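Local coordinates for protein glycerate 2-kinase (Pyrococcus horikoshii, PDB 1X3L) that catalyses the ATP-dependent phosphorylation of D-glycerate to 2-phosphoglycerate, using magnesium as cofactor and accepting several other phosphate donors, at residues 287-292 / 324-329; 300-305 / 348-353. One frame throughout, in Å; residues are numbered along the deposited sequence.

Interaction 1. Residues 287-292 / 324-329; sequences YIMTTT and LVFGGE
The ring of F326 carries the side chain of M289 on one face. CG of M289 stands 3.7 Å from the ring centroid, a CH-pi contact offset toward the rim. CB of M289 lies 3.4 Å from CE1 of F326. The M289 chain then bends at both chi2 and chi3. This turns SD obliquely away from the ring normal, in a looser Met-aromatic contact, and brings it to 4.0 Å from CG of L324. CG2 of T290 approaches the same ring obliquely. I304 of helix 297-314 and V429 of strand 427-435 also pack on F326. The ring of Y287 stacks with F318.

The two segments are neighbouring parallel strands of a mixed sheet, and 285-290 is one of its two outermost strands within this chain. The pairing is interrupted by a beta bulge. Y287 pairs with L324 and I288 with V325, but F326 is matched by T290, so M289 is the extra residue. M289 N donates to V325 O at 2.7 Å, in the carbonyl plane. V325 N reaches Y287 O at 2.8 Å. Past the bulge, G327 N bonds T290 O with an N-H...O angle of 169°. V325 lies on the sheet face with I288, where C272 and I275 of helix 268-281 pack on it.

With chi1 at -175°, T290 OG1 points away from the N of its own residue and lies beside the carbonyl carbon. There it accepts T292 N at 3.1 Å and forms an ST turn. The backbone of G328, with phi 150°, takes a conformation open to glycine but hard for residues with a CB.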
loop_
_atom_site.group_PDB
_atom_site.type_symbol
_atom_site.label_atom_id
_atom_site.label_comp_id
_atom_site.label_asym_id
_atom_site.label_seq_id
_atom_site.Cartn_x
_atom_site.Cartn_y
_atom_site.Cartn_z
ATOM N N TYR A 287 -4.924 -3.083 -21.435
ATOM C CA TYR A 287 -5.622 -1.906 -20.946
ATOM C C TYR A 287 -5.855 -1.959 -19.450
ATOM O O TYR A 287 -6.292 -2.981 -18.917
ATOM C CB TYR A 287 -6.966 -1.774 -21.654
ATOM C CG TYR A 287 -6.844 -1.688 -23.153
ATOM C CD1 TYR A 287 -6.554 -0.476 -23.782
ATOM C CD2 TYR A 287 -6.990 -2.828 -23.945
ATOM C CE1 TYR A 287 -6.410 -0.403 -25.172
ATOM C CE2 TYR A 287 -6.851 -2.767 -25.326
ATOM C CZ TYR A 287 -6.563 -1.557 -25.935
ATOM O OH TYR A 287 -6.443 -1.502 -27.308
ATOM N N ILE A 288 -5.546 -0.856 -18.774
ATOM C CA ILE A 288 -5.768 -0.769 -17.340
ATOM C C ILE A 288 -7.149 -0.137 -17.232
ATOM O O ILE A 288 -7.335 1.036 -17.566
ATOM C CB ILE A 288 -4.710 0.115 -16.662
ATOM C CG1 ILE A 288 -3.331 -0.546 -16.795
ATOM C CG2 ILE A 288 -5.063 0.321 -15.200
ATOM C CD1 ILE A 288 -2.172 0.321 -16.338
ATOM N N MET A 289 -8.115 -0.938 -16.795
ATOM C CA MET A 289 -9.502 -0.506 -16.675
ATOM C C MET A 289 -9.726 0.411 -15.482
ATOM O O MET A 289 -10.557 1.319 -15.540
ATOM C CB MET A 289 -10.415 -1.734 -16.574
ATOM C CG MET A 289 -10.186 -2.757 -17.683
ATOM S SD MET A 289 -10.388 -2.075 -19.357
ATOM C CE MET A 289 -12.184 -2.057 -19.500
ATOM N N THR A 290 -8.985 0.159 -14.407
ATOM C CA THR A 290 -9.077 0.965 -13.199
ATOM C C THR A 290 -8.071 0.496 -12.155
ATOM O O THR A 290 -7.554 -0.621 -12.223
ATOM C CB THR A 290 -10.496 0.910 -12.569
ATOM O OG1 THR A 290 -10.553 1.808 -11.455
ATOM C CG2 THR A 290 -10.822 -0.495 -12.076
ATOM N N THR A 291 -7.790 1.363 -11.192
ATOM C CA THR A 291 -6.864 1.040 -10.117
ATOM C C THR A 291 -7.553 1.346 -8.795
ATOM O O THR A 291 -6.924 1.321 -7.737
ATOM C CB THR A 291 -5.577 1.885 -10.202
ATOM O OG1 THR A 291 -5.924 3.273 -10.280
ATOM C CG2 THR A 291 -4.762 1.495 -11.425
ATOM N N THR A 292 -8.851 1.625 -8.869
ATOM C CA THR A 292 -9.635 1.953 -7.685
ATOM C C THR A 292 -10.921 1.132 -7.588
ATOM O O THR A 292 -11.940 1.609 -7.079
ATOM C CB THR A 292 -9.994 3.458 -7.662
ATOM O OG1 THR A 292 -10.735 3.800 -8.842
ATOM C CG2 THR A 292 -8.728 4.298 -7.611
ATOM N N LEU A 324 -6.783 -7.251 -19.897
ATOM C CA LEU A 324 -7.428 -6.167 -19.165
ATOM C C LEU A 324 -6.984 -6.240 -17.712
ATOM O O LEU A 324 -6.902 -7.323 -17.135
ATOM C CB LEU A 324 -8.955 -6.282 -19.242
ATOM C CG LEU A 324 -9.674 -5.881 -20.535
ATOM C CD1 LEU A 324 -9.183 -6.709 -21.696
ATOM C CD2 LEU A 324 -11.162 -6.074 -20.350
ATOM N N VAL A 325 -6.700 -5.085 -17.120
ATOM C CA VAL A 325 -6.246 -5.046 -15.736
ATOM C C VAL A 325 -7.175 -4.213 -14.859
ATOM O O VAL A 325 -7.500 -3.066 -15.182
ATOM C CB VAL A 325 -4.806 -4.480 -15.652
ATOM C CG1 VAL A 325 -4.248 -4.657 -14.243
ATOM C CG2 VAL A 325 -3.910 -5.185 -16.672
ATOM N N PHE A 326 -7.603 -4.806 -13.748
ATOM C CA PHE A 326 -8.492 -4.142 -12.798
ATOM C C PHE A 326 -7.826 -4.183 -11.420
ATOM O O PHE A 326 -7.655 -5.256 -10.843
ATOM C CB PHE A 326 -9.833 -4.880 -12.699
ATOM C CG PHE A 326 -10.566 -5.032 -14.009
ATOM C CD1 PHE A 326 -11.596 -4.165 -14.351
ATOM C CD2 PHE A 326 -10.280 -6.096 -14.860
ATOM C CE1 PHE A 326 -12.341 -4.358 -15.520
ATOM C CE2 PHE A 326 -11.016 -6.301 -16.032
ATOM C CZ PHE A 326 -12.048 -5.433 -16.362
ATOM N N GLY A 327 -7.455 -3.026 -10.892
ATOM C CA GLY A 327 -6.824 -2.993 -9.587
ATOM C C GLY A 327 -7.704 -2.315 -8.557
ATOM O O GLY A 327 -8.595 -1.528 -8.904
ATOM N N GLY A 328 -7.455 -2.629 -7.289
ATOM C CA GLY A 328 -8.214 -2.049 -6.191
ATOM C C GLY A 328 -8.263 -3.031 -5.039
ATOM O O GLY A 328 -7.281 -3.708 -4.751
ATOM N N GLU A 329 -9.408 -3.118 -4.373
ATOM C CA GLU A 329 -9.563 -4.052 -3.265
ATOM C C GLU A 329 -11.053 -4.277 -3.040
ATOM O O GLU A 329 -11.760 -3.383 -2.574
ATOM C CB GLU A 329 -8.916 -3.499 -1.988
ATOM C CG GLU A 329 -8.786 -4.542 -0.870
ATOM C CD GLU A 329 -7.544 -5.434 -0.999
ATOM O OE1 GLU A 329 -7.139 -5.775 -2.126
ATOM O OE2 GLU A 329 -6.971 -5.810 0.042
#

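Interaction 2. Residues 300-305 / 348-353; sequences AGLFIG and ALSATR
The CB of A351 rests against the backbone of G301, with 3.2 Å between A351 CB and G301 O. This is a close helix-helix contact made through small residues. Helix 297-314 offers two glycines, G301 and G305, one turn apart. Helix 343-351 brings S350 and A351 up to them. The CA atoms of G301 and A351 are only 4.6 Å apart, and the absence of a side chain at G301 allows this. G305 receives the same methyl more loosely, with its CA 4.5 Å from A351 CB.

Beside the glycines, L302 and S350 meet. The L302 side chain leaves its helix with CG anti to the carbonyl carbon (chi1 -72°), and its end swings toward the partner. CG of L302 comes to 3.4 Å from OG of S350. CD2 of L302 lies 3.7 Å from the carbonyl O of S350, so the leucine branch lies beside two oxygens of one serine. OG of S350 has its polar partner in the carbonyl O of K298, one turn before L302. That bond ties the serine to the helix it packs against and satisfies a buried hydroxyl.

Further out, other helices pack on helix 343-351. L349 points away from the contact and packs among helices 385-391, 396-401 and 405-411. L400 also touches S350. T352 packs on V381 of strand 378-382 and on Y386. T352 OG1 donates to L349 O at 2.7 Å, and T352 N gives that same oxygen a second bond at 3.2 Å.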
loop_
_atom_site.group_PDB
_atom_site.type_symbol
_atom_site.label_atom_id
_atom_site.label_comp_id
_atom_site.label_asym_id
_atom_site.label_seq_id
_atom_site.Cartn_x
_atom_site.Cartn_y
_atom_site.Cartn_z
ATOM N N ALA A 300 -17.915 -8.216 -8.658
ATOM C CA ALA A 300 -16.796 -7.764 -9.482
ATOM C C ALA A 300 -16.487 -8.880 -10.483
ATOM O O ALA A 300 -16.171 -8.623 -11.645
ATOM C CB ALA A 300 -15.573 -7.469 -8.615
ATOM N N GLY A 301 -16.604 -10.129 -10.032
ATOM C CA GLY A 301 -16.347 -11.260 -10.909
ATOM C C GLY A 301 -17.380 -11.369 -12.025
ATOM O O GLY A 301 -17.063 -11.737 -13.160
ATOM N N LEU A 302 -18.632 -11.061 -11.707
ATOM C CA LEU A 302 -19.687 -11.117 -12.712
ATOM C C LEU A 302 -19.499 -10.004 -13.737
ATOM O O LEU A 302 -19.728 -10.210 -14.923
ATOM C CB LEU A 302 -21.068 -10.978 -12.056
ATOM C CG LEU A 302 -21.602 -12.158 -11.229
ATOM C CD1 LEU A 302 -22.996 -11.818 -10.685
ATOM C CD2 LEU A 302 -21.683 -13.400 -12.097
ATOM N N PHE A 303 -19.073 -8.829 -13.280
ATOM C CA PHE A 303 -18.887 -7.690 -14.176
ATOM C C PHE A 303 -17.673 -7.862 -15.093
ATOM O O PHE A 303 -17.759 -7.603 -16.290
ATOM C CB PHE A 303 -18.810 -6.392 -13.355
ATOM C CG PHE A 303 -20.066 -6.120 -12.539
ATOM C CD1 PHE A 303 -21.328 -6.251 -13.115
ATOM C CD2 PHE A 303 -19.995 -5.747 -11.199
ATOM C CE1 PHE A 303 -22.488 -6.022 -12.374
ATOM C CE2 PHE A 303 -21.172 -5.515 -10.445
ATOM C CZ PHE A 303 -22.410 -5.653 -11.037
ATOM N N ILE A 304 -16.553 -8.313 -14.540
ATOM C CA ILE A 304 -15.360 -8.546 -15.349
ATOM C C ILE A 304 -15.674 -9.681 -16.327
ATOM O O ILE A 304 -15.286 -9.642 -17.500
ATOM C CB ILE A 304 -14.153 -8.913 -14.455
ATOM C CG1 ILE A 304 -13.725 -7.678 -13.654
ATOM C CG2 ILE A 304 -13.001 -9.424 -15.306
ATOM C CD1 ILE A 304 -12.731 -7.951 -12.531
ATOM N N GLY A 305 -16.410 -10.678 -15.842
ATOM C CA GLY A 305 -16.795 -11.787 -16.694
ATOM C C GLY A 305 -17.684 -11.331 -17.846
ATOM O O GLY A 305 -17.570 -11.853 -18.954
ATOM N N ALA A 348 -12.784 -14.686 -8.874
ATOM C CA ALA A 348 -12.433 -15.747 -9.813
ATOM C C ALA A 348 -13.541 -16.780 -9.986
ATOM O O ALA A 348 -13.931 -17.100 -11.110
ATOM C CB ALA A 348 -11.157 -16.447 -9.346
ATOM N N LEU A 349 -14.046 -17.298 -8.870
ATOM C CA LEU A 349 -15.083 -18.319 -8.929
ATOM C C LEU A 349 -16.383 -17.796 -9.529
ATOM O O LEU A 349 -17.037 -18.486 -10.312
ATOM C CB LEU A 349 -15.347 -18.889 -7.527
ATOM C CG LEU A 349 -16.387 -20.017 -7.447
ATOM C CD1 LEU A 349 -15.897 -21.240 -8.228
ATOM C CD2 LEU A 349 -16.629 -20.388 -5.988
ATOM N N SER A 350 -16.748 -16.568 -9.180
ATOM C CA SER A 350 -17.992 -15.990 -9.680
ATOM C C SER A 350 -17.959 -15.815 -11.196
ATOM O O SER A 350 -18.979 -15.954 -11.876
ATOM C CB SER A 350 -18.246 -14.638 -9.005
ATOM O OG SER A 350 -19.521 -14.130 -9.350
ATOM N N ALA A 351 -16.778 -15.518 -11.723
ATOM C CA ALA A 351 -16.619 -15.300 -13.152
ATOM C C ALA A 351 -16.589 -16.572 -13.991
ATOM O O ALA A 351 -16.778 -16.498 -15.200
ATOM C CB ALA A 351 -15.346 -14.482 -13.415
ATOM N N THR A 352 -16.363 -17.729 -13.365
ATOM C CA THR A 352 -16.281 -18.990 -14.110
ATOM C C THR A 352 -17.417 -19.289 -15.079
ATOM O O THR A 352 -17.171 -19.726 -16.203
ATOM C CB THR A 352 -16.146 -20.225 -13.179
ATOM O OG1 THR A 352 -17.265 -20.286 -12.282
ATOM C CG2 THR A 352 -14.844 -20.156 -12.386
ATOM N N ARG A 353 -18.660 -19.065 -14.666
ATOM C CA ARG A 353 -19.775 -19.369 -15.553
ATOM C C ARG A 353 -19.807 -18.502 -16.803
ATOM O O ARG A 353 -20.022 -19.002 -17.907
ATOM C CB ARG A 353 -21.111 -19.255 -14.814
ATOM C CG ARG A 353 -22.287 -19.777 -15.645
ATOM C CD ARG A 353 -23.478 -20.151 -14.775
ATOM N NE ARG A 353 -24.452 -20.961 -15.506
ATOM C CZ ARG A 353 -25.453 -21.627 -14.933
ATOM N NH1 ARG A 353 -25.618 -21.582 -13.615
ATOM N NH2 ARG A 353 -26.288 -22.345 -15.675
#

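The centres of interactions 1 and 2 lie about 15 Å apart, on the same side of the chain's centre. Their segments alternate along the chain: strand 285-290, helix 297-314, strand 322-328, helix 343-351. Helix 297-314 therefore connects the two parallel strands of interaction 1 as a beta-alpha-beta crossover, and it also supplies one side of interaction 2. The contacts touch directly, with CE2 of F326 packed 3.8 Å from CG2 of I304. Helix 297-314 thus packs on strand 322-328 and on helix 343-351. Both contacts lie away from the lysine that probably binds substrate.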